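Local structure of galacto-N-biose/lacto-N-biose I transporter substrate-binding protein (Bifidobacterium longum, 2Z8F) at residues 105-110 / 327-332; 169-174 / 214-219. The protein binds lacto-N-biose I, galacto-N-biose and related milk and mucin sugars, such as lacto-N-tetraose, and probably delivers them to its ABC transporter. One frame throughout, in Å; residues are numbered along the deposited sequence.

Contact 1 (105-110 / 327-332); sequences KNDFAS and ATTEDA
Phe108 and Ala327 form a single beta bridge, CA atoms 4.3 Å apart, which clips the loop after helix 98-104 to the loop after helix 315-320 in this two-lobed solute-binding fold. The backbone bonding is simple: Thr328 N donates to Asp107 O at 2.8 Å, nearly straight at 168° but from above the carbonyl plane, while a backbone bond between Ala109 and Ala326 extends the pairing. The CA-H of Ala327 also faces Asp107 O at 3.3 Å, and a small side chain directed away lets the backbones come this close. Two waters bridge the loops. Thr328 OG1 holds one that donates to Asn106 O and a second that reaches Phe108 O weakly. With chi1 at 50°, Thr328 turns this hydroxyl to the waters and lays its methyl CG2 against Ala109, 3.9 Å from CB, so a beta-branched alcohol serves solvent and apolar neighbour alike. Phe108 adds further apolar contact, its CD1 3.8 Å from Ala327 CA in an oblique approach; its ring, with Asp107 CB over the rim of one face, also packs on Leu125 and Pro126 of strand 121-126. Asp107 OD1 is hydrogen-bonded to N4 of a MES molecule, probably from the crystallisation liquor, and touches Thr329 CG2 at 3.4 Å.

Contact 2 (169-174 / 214-219); sequences YIMSYQ and DFYQQL
Ser172 and Tyr216 are joined by a water lodged between buried residues, and no direct hydrogen bond links the two segments. The water donates to Ser172 O at 2.7 Å and lies only 2.5 Å from Tyr216 OH, so a tyrosine hydroxyl and a loop carbonyl share one polar mate inside an otherwise apolar interface. The same carbonyl oxygen sits at the edge of the Tyr216 ring, near its plane. Met171 fills the interface from the loop side. Its CG stands opposite the backbone N (chi1 -170°), and bends at the next two torsions wrap the flexible chain over helix 207-221: CG presses on Leu219 CD1 at 3.6 Å, SD makes an oblique Met-aromatic contact with the Tyr216 ring, and CE arrives at the edge of Phe215, 4.0 Å from CE2. Shortened to an alanine here, the side chain would lose CG, SD and CE, which is likely to leave a gap beside Leu219, Tyr216 and Phe215. Tyr173 meets Tyr216 obliquely, planes at 56°, with Tyr216 CD2 at the edge of the Tyr173 ring, 3.7 Å from Tyr173 CD1; the Tyr173 hydroxyl is hydrogen-bonded to Ala378 O. Within the helix, Phe215 CD2 lies over the centre of the Tyr216 ring, and Leu219 CD1 sits over the rim of a Phe215 face. Phe215 also meets the rings of Phe156, Trp277 and Phe278. Met171 and Tyr216 both touch Val248 of strand 246-250, so loop and helix pack together against the three-stranded antiparallel sheet, as in solute-binding proteins of the PBP clan.

Contacts 1 and 2 lie on opposite sides of the chain's centre, their centres 36 Å apart, and share no helix or strand; in sequence, contact 2 is nested within the span closed by contact 1. Contact 1 joins two loops, one of them resting on the six-stranded sheet through strand 121-126, and is only partly buried; backbone pairing and waters suit that setting. Contact 2 is fully buried and sets a loop against a helix beside strand 246-250 of the three-stranded sheet, relying on methionine, leucine and aromatic side chains with a single bridging water. The side chains of Phe108 and Tyr173 each lie about 13 Å from a galactose unit of the bound glycan, so neither touches that unit.

Contact 1 (105-110 / 327-332)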
loop_
_atom_site.group_PDB
_atom_site.type_symbol
_atom_site.label_atom_id
_atom_site.label_comp_id
_atom_site.label_asym_id
_atom_site.label_seq_id
_atom_site.Cartn_x
_atom_site.Cartn_y
_atom_site.Cartn_z
ATOM N N LYS A 105 16.563 -13.212 7.632
ATOM C CA LYS A 105 16.765 -11.765 7.615
ATOM C C LYS A 105 17.537 -11.252 6.393
ATOM O O LYS A 105 17.160 -10.254 5.779
ATOM C CB LYS A 105 17.474 -11.352 8.909
ATOM C CG LYS A 105 17.662 -9.848 9.063
ATOM C CD LYS A 105 18.306 -9.513 10.402
ATOM C CE LYS A 105 18.223 -8.004 10.655
ATOM N NZ LYS A 105 18.273 -7.655 12.088
ATOM N N ASN A 106 18.615 -11.947 6.029
ATOM C CA ASN A 106 19.495 -11.459 4.979
ATOM C C ASN A 106 18.934 -11.556 3.561
ATOM O O ASN A 106 19.527 -11.034 2.627
ATOM C CB ASN A 106 20.885 -12.110 5.092
ATOM C CG ASN A 106 21.694 -11.573 6.292
ATOM O OD1 ASN A 106 22.717 -12.147 6.660
ATOM N ND2 ASN A 106 21.231 -10.486 6.899
ATOM N N ASP A 107 17.778 -12.210 3.411
ATOM C CA ASP A 107 17.096 -12.244 2.137
ATOM C C ASP A 107 16.256 -10.986 1.872
ATOM O O ASP A 107 15.724 -10.833 0.776
ATOM C CB ASP A 107 16.135 -13.443 2.085
ATOM C CG ASP A 107 16.828 -14.757 1.839
ATOM O OD1 ASP A 107 18.034 -14.752 1.537
ATOM O OD2 ASP A 107 16.119 -15.795 1.885
ATOM N N PHE A 108 16.124 -10.108 2.870
ATOM C CA PHE A 108 15.170 -8.998 2.812
ATOM C C PHE A 108 15.818 -7.665 3.098
ATOM O O PHE A 108 16.794 -7.611 3.851
ATOM C CB PHE A 108 14.045 -9.257 3.796
ATOM C CG PHE A 108 13.281 -10.471 3.447
ATOM C CD1 PHE A 108 12.429 -10.447 2.361
ATOM C CD2 PHE A 108 13.489 -11.662 4.138
ATOM C CE1 PHE A 108 11.758 -11.618 1.978
ATOM C CE2 PHE A 108 12.828 -12.809 3.755
ATOM C CZ PHE A 108 11.963 -12.764 2.673
ATOM N N ALA A 109 15.279 -6.608 2.489
ATOM C CA ALA A 109 15.745 -5.256 2.819
ATOM C C ALA A 109 15.527 -4.965 4.304
ATOM O O ALA A 109 14.573 -5.434 4.914
ATOM C CB ALA A 109 15.076 -4.201 1.935
ATOM N N SER A 110 16.442 -4.194 4.907
ATOM C CA SER A 110 16.411 -3.967 6.338
ATOM C C SER A 110 15.193 -3.183 6.830
ATOM O O SER A 110 14.687 -3.461 7.916
ATOM C CB SER A 110 17.719 -3.296 6.791
ATOM O OG SER A 110 17.859 -2.037 6.147
ATOM N N ALA A 327 12.250 -8.569 -0.954
ATOM C CA ALA A 327 13.419 -9.451 -1.129
ATOM C C ALA A 327 14.563 -8.725 -1.788
ATOM O O ALA A 327 14.351 -7.907 -2.677
ATOM C CB ALA A 327 13.031 -10.664 -1.965
ATOM N N THR A 328 15.792 -9.061 -1.382
ATOM C CA THR A 328 16.972 -8.489 -1.998
ATOM C C THR A 328 17.803 -9.569 -2.678
ATOM O O THR A 328 18.917 -9.322 -3.102
ATOM C CB THR A 328 17.842 -7.780 -0.942
ATOM O OG1 THR A 328 18.038 -8.673 0.149
ATOM C CG2 THR A 328 17.164 -6.481 -0.464
ATOM N N THR A 329 17.235 -10.762 -2.811
ATOM C CA THR A 329 17.962 -11.919 -3.343
ATOM C C THR A 329 18.263 -11.810 -4.843
ATOM O O THR A 329 19.225 -12.427 -5.324
ATOM C CB THR A 329 17.192 -13.206 -3.059
ATOM O OG1 THR A 329 15.831 -12.992 -3.448
ATOM C CG2 THR A 329 17.230 -13.547 -1.579
ATOM N N GLU A 330 17.461 -11.031 -5.575
ATOM C CA GLU A 330 17.677 -10.756 -7.005
ATOM C C GLU A 330 16.965 -9.458 -7.351
ATOM O O GLU A 330 16.031 -9.078 -6.644
ATOM C CB GLU A 330 17.161 -11.900 -7.887
ATOM C CG GLU A 330 15.680 -12.166 -7.773
ATOM C CD GLU A 330 15.213 -13.290 -8.682
ATOM O OE1 GLU A 330 14.988 -13.036 -9.892
ATOM O OE2 GLU A 330 15.067 -14.421 -8.177
ATOM N N ASP A 331 17.405 -8.778 -8.414
ATOM C CA ASP A 331 16.801 -7.507 -8.816
ATOM C C ASP A 331 15.411 -7.760 -9.403
ATOM O O ASP A 331 15.230 -8.678 -10.198
ATOM C CB ASP A 331 17.658 -6.769 -9.867
ATOM C CG ASP A 331 18.967 -6.192 -9.308
ATOM O OD1 ASP A 331 19.089 -5.920 -8.090
ATOM O OD2 ASP A 331 19.900 -5.991 -10.126
ATOM N N ALA A 332 14.436 -6.944 -9.014
ATOM C CA ALA A 332 13.139 -6.959 -9.688
ATOM C C ALA A 332 13.276 -6.318 -11.068
ATOM O O ALA A 332 13.966 -5.307 -11.229
ATOM C CB ALA A 332 12.084 -6.237 -8.854
HETATM O O HOH W 1 19.628 -10.973 -0.251
HETATM O O HOH W 2 19.567 -7.268 1.964
#

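Contact 2 (169-174 / 214-219)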
loop_
_atom_site.group_PDB
_atom_site.type_symbol
_atom_site.label_atom_id
_atom_site.label_comp_id
_atom_site.label_asym_id
_atom_site.label_seq_id
_atom_site.Cartn_x
_atom_site.Cartn_y
_atom_site.Cartn_z
ATOM N N TYR A 169 -8.051 15.586 -16.584
ATOM C CA TYR A 169 -7.684 15.714 -15.158
ATOM C C TYR A 169 -6.317 15.105 -14.938
ATOM O O TYR A 169 -6.089 13.958 -15.305
ATOM C CB TYR A 169 -8.779 15.092 -14.261
ATOM C CG TYR A 169 -10.117 15.719 -14.611
ATOM C CD1 TYR A 169 -10.458 16.991 -14.148
ATOM C CD2 TYR A 169 -10.984 15.091 -15.516
ATOM C CE1 TYR A 169 -11.671 17.612 -14.537
ATOM C CE2 TYR A 169 -12.199 15.708 -15.919
ATOM C CZ TYR A 169 -12.527 16.965 -15.424
ATOM O OH TYR A 169 -13.719 17.578 -15.795
ATOM N N ILE A 170 -5.393 15.902 -14.382
ATOM C CA ILE A 170 -4.058 15.410 -14.096
ATOM C C ILE A 170 -3.896 14.977 -12.617
ATOM O O ILE A 170 -2.785 14.680 -12.178
ATOM C CB ILE A 170 -2.948 16.408 -14.505
ATOM C CG1 ILE A 170 -2.999 17.700 -13.680
ATOM C CG2 ILE A 170 -3.039 16.710 -16.032
ATOM C CD1 ILE A 170 -1.718 18.620 -13.852
ATOM N N MET A 171 -5.006 14.960 -11.875
ATOM C CA MET A 171 -5.022 14.412 -10.527
ATOM C C MET A 171 -6.350 13.714 -10.255
ATOM O O MET A 171 -7.395 14.078 -10.819
ATOM C CB MET A 171 -4.749 15.534 -9.495
ATOM C CG MET A 171 -4.491 15.074 -8.049
ATOM S SD MET A 171 -3.287 13.739 -7.848
ATOM C CE MET A 171 -1.824 14.529 -8.439
ATOM N N SER A 172 -6.292 12.677 -9.435
ATOM C CA SER A 172 -7.494 12.124 -8.822
ATOM C C SER A 172 -7.495 12.359 -7.318
ATOM O O SER A 172 -6.430 12.402 -6.677
ATOM C CB SER A 172 -7.658 10.643 -9.132
ATOM O OG SER A 172 -6.731 9.850 -8.388
ATOM N N TYR A 173 -8.684 12.589 -6.781
ATOM C CA TYR A 173 -8.924 12.606 -5.348
ATOM C C TYR A 173 -9.716 11.345 -5.047
ATOM O O TYR A 173 -10.826 11.192 -5.575
ATOM C CB TYR A 173 -9.751 13.843 -5.000
ATOM C CG TYR A 173 -10.152 13.979 -3.557
ATOM C CD1 TYR A 173 -9.233 14.403 -2.600
ATOM C CD2 TYR A 173 -11.469 13.732 -3.140
ATOM C CE1 TYR A 173 -9.610 14.553 -1.267
ATOM C CE2 TYR A 173 -11.858 13.902 -1.803
ATOM C CZ TYR A 173 -10.912 14.314 -0.868
ATOM O OH TYR A 173 -11.259 14.494 0.466
ATOM N N GLN A 174 -9.161 10.477 -4.203
ATOM C CA GLN A 174 -9.706 9.144 -3.982
ATOM C C GLN A 174 -10.215 9.028 -2.545
ATOM O O GLN A 174 -9.481 8.594 -1.636
ATOM C CB GLN A 174 -8.629 8.092 -4.282
ATOM C CG GLN A 174 -8.174 8.116 -5.731
ATOM C CD GLN A 174 -7.035 7.183 -6.016
ATOM O OE1 GLN A 174 -6.769 6.268 -5.245
ATOM N NE2 GLN A 174 -6.354 7.408 -7.133
ATOM N N ASP A 214 -4.011 21.391 1.614
ATOM C CA ASP A 214 -4.077 22.577 0.764
ATOM C C ASP A 214 -4.023 22.215 -0.720
ATOM O O ASP A 214 -4.774 22.755 -1.522
ATOM C CB ASP A 214 -2.922 23.510 1.140
ATOM C CG ASP A 214 -2.963 24.852 0.414
ATOM O OD1 ASP A 214 -4.039 25.500 0.336
ATOM O OD2 ASP A 214 -1.865 25.300 -0.045
ATOM N N PHE A 215 -3.172 21.245 -1.070
ATOM C CA PHE A 215 -3.037 20.804 -2.453
ATOM C C PHE A 215 -4.380 20.262 -2.949
ATOM O O PHE A 215 -4.896 20.737 -3.959
ATOM C CB PHE A 215 -1.961 19.733 -2.539
ATOM C CG PHE A 215 -1.730 19.174 -3.945
ATOM C CD1 PHE A 215 -1.082 19.935 -4.926
ATOM C CD2 PHE A 215 -2.157 17.884 -4.266
ATOM C CE1 PHE A 215 -0.837 19.412 -6.202
ATOM C CE2 PHE A 215 -1.923 17.336 -5.552
ATOM C CZ PHE A 215 -1.268 18.104 -6.515
ATOM N N TYR A 216 -4.959 19.311 -2.219
ATOM C CA TYR A 216 -6.228 18.723 -2.681
ATOM C C TYR A 216 -7.373 19.722 -2.593
ATOM O O TYR A 216 -8.259 19.698 -3.445
ATOM C CB TYR A 216 -6.572 17.407 -1.969
ATOM C CG TYR A 216 -5.710 16.236 -2.460
ATOM C CD1 TYR A 216 -4.656 15.752 -1.684
ATOM C CD2 TYR A 216 -5.951 15.642 -3.703
ATOM C CE1 TYR A 216 -3.821 14.699 -2.142
ATOM C CE2 TYR A 216 -5.157 14.572 -4.159
ATOM C CZ TYR A 216 -4.102 14.105 -3.377
ATOM O OH TYR A 216 -3.310 13.051 -3.833
ATOM N N GLN A 217 -7.341 20.603 -1.582
ATOM C CA GLN A 217 -8.407 21.588 -1.428
ATOM C C GLN A 217 -8.459 22.493 -2.653
ATOM O O GLN A 217 -9.532 22.746 -3.195
ATOM C CB GLN A 217 -8.216 22.435 -0.155
ATOM C CG GLN A 217 -9.445 23.302 0.149
ATOM C CD GLN A 217 -10.651 22.453 0.531
ATOM O OE1 GLN A 217 -10.650 21.814 1.577
ATOM N NE2 GLN A 217 -11.692 22.446 -0.317
ATOM N N GLN A 218 -7.296 23.014 -3.059
ATOM C CA GLN A 218 -7.228 23.916 -4.209
ATOM C C GLN A 218 -7.677 23.205 -5.485
ATOM O O GLN A 218 -8.407 23.790 -6.277
ATOM C CB GLN A 218 -5.836 24.510 -4.398
ATOM C CG GLN A 218 -5.441 25.468 -3.290
ATOM C CD GLN A 218 -4.217 26.304 -3.628
ATOM O OE1 GLN A 218 -3.301 26.448 -2.802
ATOM N NE2 GLN A 218 -4.183 26.841 -4.829
ATOM N N LEU A 219 -7.245 21.952 -5.667
ATOM C CA LEU A 219 -7.734 21.126 -6.786
ATOM C C LEU A 219 -9.251 20.932 -6.803
ATOM O O LEU A 219 -9.906 21.118 -7.845
ATOM C CB LEU A 219 -7.006 19.786 -6.845
ATOM C CG LEU A 219 -5.519 19.893 -7.212
ATOM C CD1 LEU A 219 -4.854 18.536 -7.033
ATOM C CD2 LEU A 219 -5.254 20.437 -8.635
HETATM O O HOH W 3 -4.400 11.284 -5.250
#